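Local coordinates for protein N-(5'-phosphoribosyl)anthranilate isomerase (Jonesia denitrificans, PDB 4WUI) that probably catalyses the isomerisation of N-(5-phosphoribosyl)anthranilate to its carboxyphenylamino-deoxyribulose phosphate, the third of five steps from chorismate to tryptophan, on a TIM-barrel fold, at residues I56-V61 with T77-L82; F100-R105 with G121-L126. All coordinates share one frame; numbering follows the deposited sequence.

Interaction 1: residues I56-V61 with T77-L82; sequences IDTVLV and TGVSVL
Thr58 to Leu60 run parallel to Val81 and Leu82, with Val59 level with Val81 and Leu60 with Leu82. Val81 N donates to Thr58 O at 3.0 Å, and Leu60 N donates to Val81 O at 2.9 Å. A CA-H...O contact from Val59 to Val81 O lies between them.

Ahead of these bridges, Thr58 and Ser80 clasp each other through backbone and hydroxyl groups. Ser80 OG stands beside its own backbone N (chi1 -40°) and accepts from Thr58 N at 3.0 Å. In return, Ser80 N donates to Thr58 OG1 at 3.0 Å, with a weak second bond to Thr58 O. Thr58 OG1 reaches Ser80 N from a position between its own backbone N and carbonyl carbon (chi1 58°).

The apolar groups flank the strands. Val59 and Val81 lie side by side on one face, with CG1 to CG1 3.9 Å. On the other face, Leu60 CD2 lies 4.0 Å from Leu82 CD1. Val79 CG2, from the loop before the strand, meets Leu60 CB at 3.8 Å.

The two strands belong to a beta-alpha-beta unit joined by helix 67-77. Leu60 packs on Leu73 and Ala74 of that helix and on Ile45 of helix 42-50, and Leu82 packs on Leu71. Strand 27-32 borders strand 57-62 along its other edge.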
loop_
_atom_site.group_PDB
_atom_site.type_symbol
_atom_site.label_atom_id
_atom_site.label_comp_id
_atom_site.label_asym_id
_atom_site.label_seq_id
_atom_site.Cartn_x
_atom_site.Cartn_y
_atom_site.Cartn_z
ATOM N N ILE A 56 6.786 0.634 12.241
ATOM C CA ILE A 56 6.311 0.675 10.864
ATOM C C ILE A 56 6.594 -0.658 10.189
ATOM O O ILE A 56 7.721 -1.143 10.246
ATOM C CB ILE A 56 6.978 1.828 10.071
ATOM C CG1 ILE A 56 6.573 3.179 10.663
ATOM C CG2 ILE A 56 6.632 1.764 8.586
ATOM C CD1 ILE A 56 7.135 4.394 9.937
ATOM N N ASP A 57 5.582 -1.246 9.550
ATOM C CA ASP A 57 5.800 -2.394 8.705
ATOM C C ASP A 57 6.443 -1.948 7.391
ATOM O O ASP A 57 5.899 -1.100 6.689
ATOM C CB ASP A 57 4.440 -3.067 8.394
ATOM C CG ASP A 57 3.797 -3.759 9.570
ATOM O OD1 ASP A 57 4.525 -4.256 10.434
ATOM O OD2 ASP A 57 2.549 -3.854 9.594
ATOM N N THR A 58 7.582 -2.530 7.059
ATOM C CA THR A 58 8.198 -2.284 5.769
ATOM C C THR A 58 7.691 -3.313 4.760
ATOM O O THR A 58 7.562 -4.498 5.063
ATOM C CB THR A 58 9.721 -2.329 5.895
ATOM O OG1 THR A 58 10.110 -3.603 6.408
ATOM C CG2 THR A 58 10.254 -1.199 6.757
ATOM N N VAL A 59 7.418 -2.842 3.547
ATOM C CA VAL A 59 6.773 -3.642 2.534
ATOM C C VAL A 59 7.565 -3.553 1.244
ATOM O O VAL A 59 7.772 -2.462 0.710
ATOM C CB VAL A 59 5.320 -3.156 2.290
ATOM C CG1 VAL A 59 4.614 -4.087 1.315
ATOM C CG2 VAL A 59 4.545 -3.021 3.597
ATOM N N LEU A 60 7.999 -4.700 0.728
ATOM C CA LEU A 60 8.585 -4.793 -0.605
ATOM C C LEU A 60 7.448 -4.981 -1.585
ATOM O O LEU A 60 6.679 -5.940 -1.471
ATOM C CB LEU A 60 9.556 -5.968 -0.695
ATOM C CG LEU A 60 10.102 -6.247 -2.082
ATOM C CD1 LEU A 60 10.981 -5.077 -2.559
ATOM C CD2 LEU A 60 10.897 -7.521 -2.115
ATOM N N VAL A 61 7.343 -4.068 -2.554
ATOM C CA VAL A 61 6.259 -4.091 -3.527
ATOM C C VAL A 61 6.817 -4.467 -4.890
ATOM O O VAL A 61 7.669 -3.754 -5.421
ATOM C CB VAL A 61 5.557 -2.710 -3.586
ATOM C CG1 VAL A 61 4.446 -2.721 -4.578
ATOM C CG2 VAL A 61 5.073 -2.281 -2.212
ATOM N N THR A 77 16.475 -8.096 1.792
ATOM C CA THR A 77 16.249 -6.712 2.202
ATOM C C THR A 77 15.759 -6.582 3.624
ATOM O O THR A 77 15.806 -5.507 4.199
ATOM C CB THR A 77 15.265 -5.990 1.283
ATOM O OG1 THR A 77 13.998 -6.652 1.286
ATOM C CG2 THR A 77 15.818 -5.864 -0.138
ATOM N N GLY A 78 15.232 -7.657 4.201
ATOM C CA GLY A 78 14.785 -7.615 5.574
ATOM C C GLY A 78 13.427 -6.955 5.790
ATOM O O GLY A 78 13.095 -6.606 6.934
ATOM N N VAL A 79 12.620 -6.816 4.741
ATOM C CA VAL A 79 11.296 -6.234 4.890
ATOM C C VAL A 79 10.382 -7.139 5.743
ATOM O O VAL A 79 10.576 -8.349 5.873
ATOM C CB VAL A 79 10.628 -5.953 3.550
ATOM C CG1 VAL A 79 11.384 -4.870 2.777
ATOM C CG2 VAL A 79 10.437 -7.230 2.732
ATOM N N SER A 80 9.336 -6.528 6.276
ATOM C CA SER A 80 8.305 -7.232 7.029
ATOM C C SER A 80 7.353 -8.004 6.107
ATOM O O SER A 80 6.853 -9.068 6.485
ATOM C CB SER A 80 7.464 -6.216 7.846
ATOM O OG SER A 80 8.182 -5.143 8.470
ATOM N N VAL A 81 7.008 -7.421 4.969
ATOM C CA VAL A 81 5.900 -7.874 4.129
ATOM C C VAL A 81 6.329 -7.882 2.658
ATOM O O VAL A 81 7.029 -6.973 2.219
ATOM C CB VAL A 81 4.692 -6.924 4.265
ATOM C CG1 VAL A 81 3.557 -7.286 3.340
ATOM C CG2 VAL A 81 4.201 -6.820 5.697
ATOM N N LEU A 82 5.874 -8.898 1.930
ATOM C CA LEU A 82 5.972 -8.952 0.471
ATOM C C LEU A 82 4.610 -8.679 -0.135
ATOM O O LEU A 82 3.672 -9.451 0.097
ATOM C CB LEU A 82 6.495 -10.325 0.045
ATOM C CG LEU A 82 6.556 -10.583 -1.462
ATOM C CD1 LEU A 82 7.470 -9.603 -2.177
ATOM C CD2 LEU A 82 7.018 -12.007 -1.734
#

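Interaction 2: residues F100-R105 with G121-L126; sequences FPRVWR and GEELLL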
loop_
_atom_site.group_PDB
_atom_site.type_symbol
_atom_site.label_atom_id
_atom_site.label_comp_id
_atom_site.label_asym_id
_atom_site.label_seq_id
_atom_site.Cartn_x
_atom_site.Cartn_y
_atom_site.Cartn_z
ATOM N N PHE A 100 7.053 -17.263 2.938
ATOM C CA PHE A 100 7.398 -15.966 3.551
ATOM C C PHE A 100 6.262 -15.622 4.497
ATOM O O PHE A 100 5.119 -15.916 4.188
ATOM C CB PHE A 100 7.567 -14.884 2.456
ATOM C CG PHE A 100 8.128 -13.592 2.993
ATOM C CD1 PHE A 100 9.491 -13.453 3.244
ATOM C CD2 PHE A 100 7.277 -12.556 3.354
ATOM C CE1 PHE A 100 10.001 -12.315 3.806
ATOM C CE2 PHE A 100 7.790 -11.408 3.925
ATOM C CZ PHE A 100 9.151 -11.295 4.159
ATOM N N PRO A 101 6.574 -15.051 5.687
ATOM C CA PRO A 101 5.566 -14.931 6.759
ATOM C C PRO A 101 4.358 -14.043 6.456
ATOM O O PRO A 101 3.258 -14.338 6.950
ATOM C CB PRO A 101 6.381 -14.352 7.935
ATOM C CG PRO A 101 7.727 -14.943 7.712
ATOM C CD PRO A 101 7.928 -14.840 6.234
ATOM N N ARG A 102 4.549 -12.983 5.672
ATOM C CA ARG A 102 3.523 -11.953 5.461
ATOM C C ARG A 102 3.483 -11.581 3.999
ATOM O O ARG A 102 4.406 -10.960 3.495
ATOM C CB ARG A 102 3.806 -10.720 6.313
ATOM C CG ARG A 102 3.976 -10.993 7.801
ATOM C CD ARG A 102 4.168 -9.726 8.606
ATOM N NE ARG A 102 2.963 -8.927 8.581
ATOM C CZ ARG A 102 2.912 -7.677 9.000
ATOM N NH1 ARG A 102 3.973 -7.094 9.554
ATOM N NH2 ARG A 102 1.801 -6.984 8.857
ATOM N N VAL A 103 2.427 -12.027 3.313
ATOM C CA VAL A 103 2.228 -11.779 1.884
ATOM C C VAL A 103 0.922 -11.044 1.677
ATOM O O VAL A 103 -0.113 -11.440 2.229
ATOM C CB VAL A 103 2.291 -13.081 1.067
ATOM C CG1 VAL A 103 1.959 -12.836 -0.400
ATOM C CG2 VAL A 103 3.669 -13.743 1.240
ATOM N N TRP A 104 0.967 -9.965 0.906
ATOM C CA TRP A 104 -0.210 -9.184 0.545
ATOM C C TRP A 104 -0.488 -9.378 -0.943
ATOM O O TRP A 104 0.426 -9.378 -1.753
ATOM C CB TRP A 104 -0.031 -7.714 0.876
ATOM C CG TRP A 104 0.102 -7.398 2.327
ATOM C CD1 TRP A 104 0.042 -8.243 3.380
ATOM C CD2 TRP A 104 0.270 -6.099 2.871
ATOM N NE1 TRP A 104 0.184 -7.563 4.551
ATOM C CE2 TRP A 104 0.314 -6.233 4.272
ATOM C CE3 TRP A 104 0.417 -4.838 2.300
ATOM C CZ2 TRP A 104 0.527 -5.145 5.117
ATOM C CZ3 TRP A 104 0.604 -3.765 3.149
ATOM C CH2 TRP A 104 0.677 -3.920 4.527
ATOM N N ARG A 105 -1.766 -9.557 -1.256
ATOM C CA ARG A 105 -2.297 -9.731 -2.595
ATOM C C ARG A 105 -2.902 -8.363 -3.002
ATOM O O ARG A 105 -3.783 -7.862 -2.356
ATOM C CB ARG A 105 -3.348 -10.916 -2.614
ATOM C CG ARG A 105 -4.015 -11.170 -3.959
ATOM C CD ARG A 105 -4.726 -12.491 -4.055
ATOM N NE ARG A 105 -5.876 -12.625 -3.178
ATOM C CZ ARG A 105 -7.144 -12.425 -3.517
ATOM N NH1 ARG A 105 -7.479 -11.961 -4.694
ATOM N NH2 ARG A 105 -8.074 -12.618 -2.607
ATOM N N GLY A 121 -3.802 -17.592 0.581
ATOM C CA GLY A 121 -2.799 -17.558 1.627
ATOM C C GLY A 121 -2.344 -16.176 2.067
ATOM O O GLY A 121 -1.571 -16.055 3.011
ATOM N N GLU A 122 -2.812 -15.133 1.405
ATOM C CA GLU A 122 -2.391 -13.784 1.769
ATOM C C GLU A 122 -2.958 -13.375 3.130
ATOM O O GLU A 122 -4.039 -13.783 3.550
ATOM C CB GLU A 122 -2.803 -12.801 0.703
ATOM C CG GLU A 122 -4.265 -12.496 0.633
ATOM C CD GLU A 122 -5.124 -13.488 -0.135
ATOM O OE1 GLU A 122 -4.677 -14.568 -0.585
ATOM O OE2 GLU A 122 -6.333 -13.162 -0.297
ATOM N N GLU A 123 -2.206 -12.519 3.802
ATOM C CA GLU A 123 -2.583 -11.890 5.041
ATOM C C GLU A 123 -3.618 -10.781 4.856
ATOM O O GLU A 123 -4.427 -10.504 5.742
ATOM C CB GLU A 123 -1.279 -11.241 5.600
ATOM C CG GLU A 123 -1.421 -10.462 6.855
ATOM C CD GLU A 123 -0.063 -9.918 7.245
ATOM O OE1 GLU A 123 0.751 -10.699 7.744
ATOM O OE2 GLU A 123 0.192 -8.712 7.094
ATOM N N LEU A 124 -3.528 -10.101 3.721
ATOM C CA LEU A 124 -4.259 -8.874 3.471
ATOM C C LEU A 124 -4.413 -8.723 1.969
ATOM O O LEU A 124 -3.535 -9.138 1.200
ATOM C CB LEU A 124 -3.469 -7.724 4.091
ATOM C CG LEU A 124 -3.974 -6.304 3.829
ATOM C CD1 LEU A 124 -3.643 -5.414 5.005
ATOM C CD2 LEU A 124 -3.410 -5.713 2.532
ATOM N N LEU A 125 -5.522 -8.119 1.566
ATOM C CA LEU A 125 -5.822 -7.787 0.189
ATOM C C LEU A 125 -5.826 -6.260 0.001
ATOM O O LEU A 125 -6.473 -5.552 0.775
ATOM C CB LEU A 125 -7.210 -8.331 -0.130
ATOM C CG LEU A 125 -7.760 -8.205 -1.518
ATOM C CD1 LEU A 125 -6.903 -8.908 -2.514
ATOM C CD2 LEU A 125 -9.160 -8.810 -1.538
ATOM N N LEU A 126 -5.108 -5.773 -1.003
ATOM C CA LEU A 126 -5.123 -4.366 -1.343
ATOM C C LEU A 126 -6.011 -4.260 -2.587
ATOM O O LEU A 126 -5.739 -4.917 -3.606
ATOM C CB LEU A 126 -3.700 -3.871 -1.539
ATOM C CG LEU A 126 -3.588 -2.392 -1.860
ATOM C CD1 LEU A 126 -2.221 -1.915 -1.443
ATOM C CD2 LEU A 126 -3.765 -2.170 -3.334
HETATM O O HOH W 1 0.696 -13.244 7.992
HETATM O O HOH W 2 0.567 -14.269 4.201
#
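Neighbouring parallel strands 103-108 and 124-128 of the TIM barrel meet here, near their N-terminal ends. Arg105 is held by two backbone bonds to the same neighbouring strand: its N donates to Leu124 O, and its O accepts from Leu126 N at 2.8 Å.

Glu123 reaches out with an extended chain, CG anti to its backbone N (chi1 177°). Arg102 grips its carboxylate side-on: NE to Glu123 OE1 at 3.0 Å and NH2 to Glu123 OE2 at 2.9 Å. The two groups are nearly coplanar. Trp104 NE1 meets the same OE2 at 2.8 Å in a straight bond, from the face opposite to Arg102 NH2. Leu124 CB lies over the five-membered ring of Trp104 in a CH-pi contact. A water joins Pro101 O to Glu123 OE1.

Arg105 uses NE and NH2 together on one oxygen, Glu122 OE2, with the planes 80° apart. Leu125 CD1 sits over the centre of its guanidinium. A leucine in place of Arg105 would probably leave the buried Glu122 carboxylate without its countercharge. Each glutamate, just ahead of its strand, is thus paired with an arginine of segment 100-105, which is likely to stabilise both carboxylates as anions.

How the interactions relate
Both interactions are largely buried and join neighbouring parallel strands of one barrel. Interaction 1 comes first along the chain, and its strand 81-84 lies directly beside strand 103-108 of interaction 2. Leu82 bridges them: its N probably bonds to Arg102 O at 3.0 Å and its O to Trp104 N at 2.9 Å. Val81 also packs on the Trp104 ring. Arg102 links the charges, since it also forms a salt bridge with Asp57 of interaction 1. Beside the backbone bonds, interaction 1 uses two hydroxyls and aliphatic packing, whereas interaction 2 uses two salt bridges and an indole. A helix connects the strands of interaction 1, but no helix separates the segments of interaction 2.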